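Local coordinates for putative PadR-family transcriptional regulatory protein (Bacteroides fragilis, PDB 5H20) that probably acts as a dimeric PadR-family transcription factor that binds DNA through winged helix-turn-helix domains, at residues C18-L23 against G89-S94; D32-L37 against G47-L52. All blocks are in the same frame, centred on the assembly; numbering follows the deposited sequence.

Interaction 1: residues C18-L23 against G89-S94; sequences CIMLLL and GELEAS. With IPA (isopropyl alcohol), chain F; IPA (isopropyl alcohol), chain G.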
loop_
_atom_site.group_PDB
_atom_site.type_symbol
_atom_site.label_atom_id
_atom_site.label_comp_id
_atom_site.label_asym_id
_atom_site.label_seq_id
_atom_site.Cartn_x
_atom_site.Cartn_y
_atom_site.Cartn_z
ATOM N N CYS A 18 -4.093 -5.099 5.655
ATOM C CA CYS A 18 -3.988 -6.166 6.640
ATOM C C CYS A 18 -5.305 -6.395 7.404
ATOM O O CYS A 18 -5.701 -7.544 7.633
ATOM C CB CYS A 18 -2.847 -5.849 7.606
ATOM S SG CYS A 18 -2.494 -7.173 8.771
ATOM N N ILE A 19 -5.973 -5.300 7.779
ATOM C CA ILE A 19 -7.295 -5.342 8.416
ATOM C C ILE A 19 -8.332 -6.008 7.482
ATOM O O ILE A 19 -9.066 -6.924 7.907
ATOM C CB ILE A 19 -7.786 -3.928 8.833
ATOM C CG1 ILE A 19 -6.905 -3.323 9.922
ATOM C CG2 ILE A 19 -9.230 -3.967 9.329
ATOM C CD1 ILE A 19 -7.032 -1.814 10.034
ATOM N N MET A 20 -8.371 -5.553 6.221
ATOM C CA MET A 20 -9.292 -6.106 5.217
ATOM C C MET A 20 -9.001 -7.580 4.960
ATOM O O MET A 20 -9.939 -8.387 4.849
ATOM C CB MET A 20 -9.246 -5.309 3.919
ATOM C CG MET A 20 -9.849 -3.925 4.036
ATOM S SD MET A 20 -9.994 -3.118 2.436
ATOM C CE MET A 20 -8.341 -2.446 2.247
ATOM N N LEU A 21 -7.709 -7.921 4.890
ATOM C CA LEU A 21 -7.258 -9.317 4.827
ATOM C C LEU A 21 -7.785 -10.167 5.980
ATOM O O LEU A 21 -8.391 -11.211 5.741
ATOM C CB LEU A 21 -5.724 -9.425 4.767
ATOM C CG LEU A 21 -5.065 -9.997 3.514
ATOM C CD1 LEU A 21 -3.592 -10.231 3.799
ATOM C CD2 LEU A 21 -5.704 -11.304 3.055
ATOM N N LEU A 22 -7.565 -9.709 7.216
ATOM C CA LEU A 22 -8.007 -10.426 8.425
ATOM C C LEU A 22 -9.529 -10.544 8.551
ATOM O O LEU A 22 -10.026 -11.534 9.081
ATOM C CB LEU A 22 -7.379 -9.831 9.699
ATOM C CG LEU A 22 -5.855 -9.978 9.915
ATOM C CD1 LEU A 22 -5.334 -8.950 10.911
ATOM C CD2 LEU A 22 -5.447 -11.380 10.352
ATOM N N LEU A 23 -10.260 -9.564 8.023
ATOM C CA LEU A 23 -11.728 -9.563 8.092
ATOM C C LEU A 23 -12.441 -10.327 6.969
ATOM O O LEU A 23 -13.643 -10.584 7.062
ATOM C CB LEU A 23 -12.263 -8.128 8.212
ATOM C CG LEU A 23 -12.116 -7.484 9.595
ATOM C CD1 LEU A 23 -12.378 -5.999 9.494
ATOM C CD2 LEU A 23 -13.030 -8.093 10.661
ATOM N N GLY A 89 -9.971 -7.792 -3.399
ATOM C CA GLY A 89 -9.653 -8.625 -4.575
ATOM C C GLY A 89 -8.761 -7.925 -5.596
ATOM O O GLY A 89 -7.836 -8.534 -6.155
ATOM N N GLU A 90 -9.052 -6.645 -5.832
ATOM C CA GLU A 90 -8.238 -5.770 -6.679
ATOM C C GLU A 90 -6.792 -5.669 -6.178
ATOM O O GLU A 90 -5.851 -5.831 -6.964
ATOM C CB GLU A 90 -8.883 -4.380 -6.766
ATOM C CG GLU A 90 -8.017 -3.309 -7.430
ATOM C CD GLU A 90 -8.635 -1.926 -7.365
ATOM O OE1 GLU A 90 -9.888 -1.808 -7.393
ATOM O OE2 GLU A 90 -7.859 -0.949 -7.305
ATOM N N LEU A 91 -6.637 -5.434 -4.876
ATOM C CA LEU A 91 -5.333 -5.223 -4.227
ATOM C C LEU A 91 -4.426 -6.455 -4.213
ATOM O O LEU A 91 -3.207 -6.332 -4.436
ATOM C CB LEU A 91 -5.543 -4.729 -2.793
ATOM C CG LEU A 91 -5.522 -3.256 -2.348
ATOM C CD1 LEU A 91 -5.388 -2.198 -3.444
ATOM C CD2 LEU A 91 -6.772 -3.045 -1.512
ATOM N N GLU A 92 -5.027 -7.621 -3.941
ATOM C CA GLU A 92 -4.323 -8.911 -3.898
ATOM C C GLU A 92 -3.782 -9.294 -5.274
ATOM O O GLU A 92 -2.671 -9.830 -5.380
ATOM C CB GLU A 92 -5.244 -10.034 -3.376
ATOM C CG GLU A 92 -5.607 -9.946 -1.893
ATOM C CD GLU A 92 -6.588 -11.022 -1.433
ATOM O OE1 GLU A 92 -7.316 -11.604 -2.266
ATOM O OE2 GLU A 92 -6.642 -11.287 -0.214
ATOM N N ALA A 93 -4.584 -9.022 -6.307
ATOM C CA ALA A 93 -4.216 -9.255 -7.704
ATOM C C ALA A 93 -3.140 -8.270 -8.152
ATOM O O ALA A 93 -2.302 -8.599 -8.996
ATOM C CB ALA A 93 -5.447 -9.173 -8.605
ATOM N N SER A 94 -3.152 -7.076 -7.554
ATOM C CA SER A 94 -2.144 -6.044 -7.795
ATOM C C SER A 94 -0.782 -6.355 -7.145
ATOM O O SER A 94 0.268 -5.960 -7.690
ATOM C CB SER A 94 -2.654 -4.674 -7.335
ATOM O OG SER A 94 -3.636 -4.157 -8.217
HETATM C C1 IPA F . -5.235 0.276 -9.067
HETATM C C2 IPA F . -4.180 -0.511 -8.303
HETATM C C3 IPA F . -3.096 0.446 -7.834
HETATM O O2 IPA F . -4.764 -1.189 -7.183
HETATM C C1 IPA G . 0.262 -0.396 -9.243
HETATM C C2 IPA G . 0.265 -1.781 -9.869
HETATM C C3 IPA G . 1.535 -2.520 -9.471
HETATM O O2 IPA G . -0.872 -2.512 -9.403
#

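Interaction 2: residues D32-L37 against G47-L52; sequences DIIQKL and GTLYPL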
loop_
_atom_site.group_PDB
_atom_site.type_symbol
_atom_site.label_atom_id
_atom_site.label_comp_id
_atom_site.label_asym_id
_atom_site.label_seq_id
_atom_site.Cartn_x
_atom_site.Cartn_y
_atom_site.Cartn_z
ATOM N N ASP A 32 -10.283 -8.915 18.473
ATOM C CA ASP A 32 -9.941 -10.144 17.738
ATOM C C ASP A 32 -8.858 -9.850 16.713
ATOM O O ASP A 32 -7.971 -10.672 16.502
ATOM C CB ASP A 32 -11.158 -10.771 17.037
ATOM C CG ASP A 32 -12.292 -11.093 17.989
ATOM O OD1 ASP A 32 -12.007 -11.605 19.093
ATOM O OD2 ASP A 32 -13.475 -10.851 17.625
ATOM N N ILE A 33 -8.961 -8.687 16.070
ATOM C CA ILE A 33 -7.986 -8.224 15.086
ATOM C C ILE A 33 -6.623 -8.049 15.756
ATOM O O ILE A 33 -5.632 -8.593 15.265
ATOM C CB ILE A 33 -8.432 -6.931 14.350
ATOM C CG1 ILE A 33 -9.647 -7.223 13.465
ATOM C CG2 ILE A 33 -7.288 -6.361 13.498
ATOM C CD1 ILE A 33 -10.406 -5.991 13.012
ATOM N N ILE A 34 -6.608 -7.329 16.884
ATOM C CA ILE A 34 -5.401 -7.121 17.702
ATOM C C ILE A 34 -4.769 -8.471 18.071
ATOM O O ILE A 34 -3.547 -8.634 17.947
ATOM C CB ILE A 34 -5.679 -6.232 18.958
ATOM C CG1 ILE A 34 -6.001 -4.790 18.529
ATOM C CG2 ILE A 34 -4.502 -6.253 19.956
ATOM C CD1 ILE A 34 -6.799 -3.975 19.563
ATOM N N GLN A 35 -5.610 -9.428 18.466
ATOM C CA GLN A 35 -5.171 -10.763 18.877
ATOM C C GLN A 35 -4.579 -11.587 17.728
ATOM O O GLN A 35 -3.589 -12.298 17.923
ATOM C CB GLN A 35 -6.328 -11.524 19.530
ATOM C CG GLN A 35 -5.990 -12.104 20.893
ATOM C CD GLN A 35 -5.287 -13.449 20.825
ATOM O OE1 GLN A 35 -4.088 -13.543 21.085
ATOM N NE2 GLN A 35 -6.040 -14.501 20.488
ATOM N N LYS A 36 -5.190 -11.493 16.544
ATOM C CA LYS A 36 -4.716 -12.219 15.352
ATOM C C LYS A 36 -3.405 -11.649 14.831
ATOM O O LYS A 36 -2.567 -12.382 14.290
ATOM C CB LYS A 36 -5.781 -12.228 14.255
ATOM C CG LYS A 36 -6.902 -13.224 14.518
ATOM C CD LYS A 36 -8.014 -13.081 13.502
ATOM C CE LYS A 36 -9.134 -14.071 13.776
ATOM N NZ LYS A 36 -10.056 -14.127 12.615
ATOM N N LEU A 37 -3.249 -10.337 15.007
ATOM C CA LEU A 37 -2.002 -9.646 14.779
ATOM C C LEU A 37 -0.908 -10.123 15.749
ATOM O O LEU A 37 0.236 -10.309 15.334
ATOM C CB LEU A 37 -2.210 -8.122 14.856
ATOM C CG LEU A 37 -2.948 -7.439 13.687
ATOM C CD1 LEU A 37 -3.526 -6.102 14.112
ATOM C CD2 LEU A 37 -2.067 -7.254 12.461
ATOM N N GLY A 47 -4.796 2.914 19.713
ATOM C CA GLY A 47 -4.487 4.218 19.107
ATOM C C GLY A 47 -4.176 4.179 17.613
ATOM O O GLY A 47 -4.479 5.138 16.894
ATOM N N THR A 48 -3.574 3.077 17.153
ATOM C CA THR A 48 -3.239 2.875 15.739
ATOM C C THR A 48 -4.424 2.237 14.978
ATOM O O THR A 48 -4.834 2.734 13.927
ATOM C CB THR A 48 -1.955 2.016 15.566
ATOM O OG1 THR A 48 -0.865 2.570 16.330
ATOM C CG2 THR A 48 -1.537 1.920 14.106
ATOM N N LEU A 49 -4.974 1.155 15.535
ATOM C CA LEU A 49 -6.026 0.369 14.899
ATOM C C LEU A 49 -7.366 1.118 14.742
ATOM O O LEU A 49 -7.959 1.110 13.663
ATOM C CB LEU A 49 -6.245 -0.939 15.676
ATOM C CG LEU A 49 -6.739 -2.267 15.067
ATOM C CD1 LEU A 49 -7.907 -2.812 15.873
ATOM C CD2 LEU A 49 -7.126 -2.202 13.601
ATOM N N TYR A 50 -7.819 1.770 15.814
ATOM C CA TYR A 50 -9.158 2.386 15.861
ATOM C C TYR A 50 -9.433 3.419 14.744
ATOM O O TYR A 50 -10.486 3.312 14.096
ATOM C CB TYR A 50 -9.484 2.941 17.263
ATOM C CG TYR A 50 -9.739 1.894 18.347
ATOM C CD1 TYR A 50 -9.542 0.518 18.106
ATOM C CD2 TYR A 50 -10.165 2.279 19.627
ATOM C CE1 TYR A 50 -9.774 -0.432 19.093
ATOM C CE2 TYR A 50 -10.396 1.327 20.623
ATOM C CZ TYR A 50 -10.195 -0.027 20.345
ATOM O OH TYR A 50 -10.408 -0.993 21.305
ATOM N N PRO A 51 -8.503 4.391 14.498
ATOM C CA PRO A 51 -8.759 5.356 13.417
ATOM C C PRO A 51 -8.803 4.761 12.010
ATOM O O PRO A 51 -9.459 5.327 11.136
ATOM C CB PRO A 51 -7.590 6.350 13.529
ATOM C CG PRO A 51 -7.090 6.205 14.927
ATOM C CD PRO A 51 -7.268 4.747 15.235
ATOM N N LEU A 52 -8.116 3.642 11.789
ATOM C CA LEU A 52 -8.120 2.981 10.476
ATOM C C LEU A 52 -9.430 2.227 10.227
ATOM O O LEU A 52 -9.996 2.288 9.114
ATOM C CB LEU A 52 -6.911 2.059 10.342
ATOM C CG LEU A 52 -5.565 2.565 9.794
ATOM C CD1 LEU A 52 -5.269 4.059 9.927
ATOM C CD2 LEU A 52 -4.450 1.724 10.370
#

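Interaction 1: residues C18-L23 against G89-S94
The carboxylate of Glu92 meets the methyl CD2 of Leu21 through a single oxygen: OE2 comes to 3.4 Å of Leu21 CD2, while residues 18-23 put nothing over either face of the group. This is a van der Waals touch between a methyl and a carboxylate oxygen, with no hydrogen bond. The second flat group, the Glu90 carboxylate, takes no part in the contact with 18-23; its OE2 accepts a hydrogen bond from O2 of one isopropyl alcohol, 3.1 Å long. Ser94 OG makes a weak hydrogen bond with O2 of the same molecule, which probably comes from the crystallisation liquor, at 3.3 Å. The apolar half of the contact is equally small. Met20 CE lies 4.1 Å from Leu91 CD2, the two side chains crossing at about a right angle; a turn about the CG-SD bond, chi3 -83°, swings the methyl off the line of the chain. With the CA atoms of Leu21 and Glu92 9.2 Å apart, two slender contacts span the gap. The second subunit closes in too: its Met10 packs on Met20, its Met14 on Ser94, and its Arg11 forms a salt bridge with Glu90, placing helix 82-97 at the dimer interface. Within the chain, Tyr17 of helix 5-23 packs on both Leu91 and Glu92, while Ile19 packs on helix 46-58 and strand 62-67.

Interaction 2: residues D32-L37 against G47-L52
Leu49 reaches from helix 46-58 to two consecutive isoleucines, one for each of its methyls. The tighter side is CD1, which lies 3.8 Å from Ile34 CG1 and 4.0 Å from Ile34 CD1, so it rests along the outer part of that chain. CD2 is a little less close, 4.2 Å from Ile33 CG2, the short branch of the isoleucine. The chi1 of Leu49, -151°, carries its CG away from the backbone N and out across the gap, where the CA atoms of Ile34 and Leu49 are 8.0 Å apart. The packing slackens beyond this trio: the end of Tyr50 leans back toward helix 30-39 but stays short of close contact with residues 32-37, and Tyr50 also touches the bound glucose. Ile34, partly exposed, has its side chain about 6 Å from that sugar. The helix kinks at Pro51, whose N makes no bond to the preceding turn. Helices 30-39 and 46-58 are probably the two helices of this family's helix-turn-helix, 46-58 being the likely recognition helix. The buried side continues into the domain core, with Leu49 on Ile19 and Leu37 on Cys18 of helix 5-23, and Ala30 at the start of helix 30-39 flanking both Leu49 and Tyr50.

In the fold
Interactions 1 and 2 lie on opposite sides of the chain's centre, with their own centres 16 Å apart, and helix 5-23 bridges them. Its Ile19 CD1 packs 3.6 Å from Leu49 CD2, and its Cys18 SG lies 3.7 Å from Leu37 CD2. Along the chain, 18-23 comes first, both segments of interaction 2 follow, and 89-94 comes last, after the antiparallel pair 62-67 and 75-80, probably the wing. Interaction 2 thus lies within the probable DNA-binding motif, whereas interaction 1 joins the same domain to helix 82-97, which meets the second subunit.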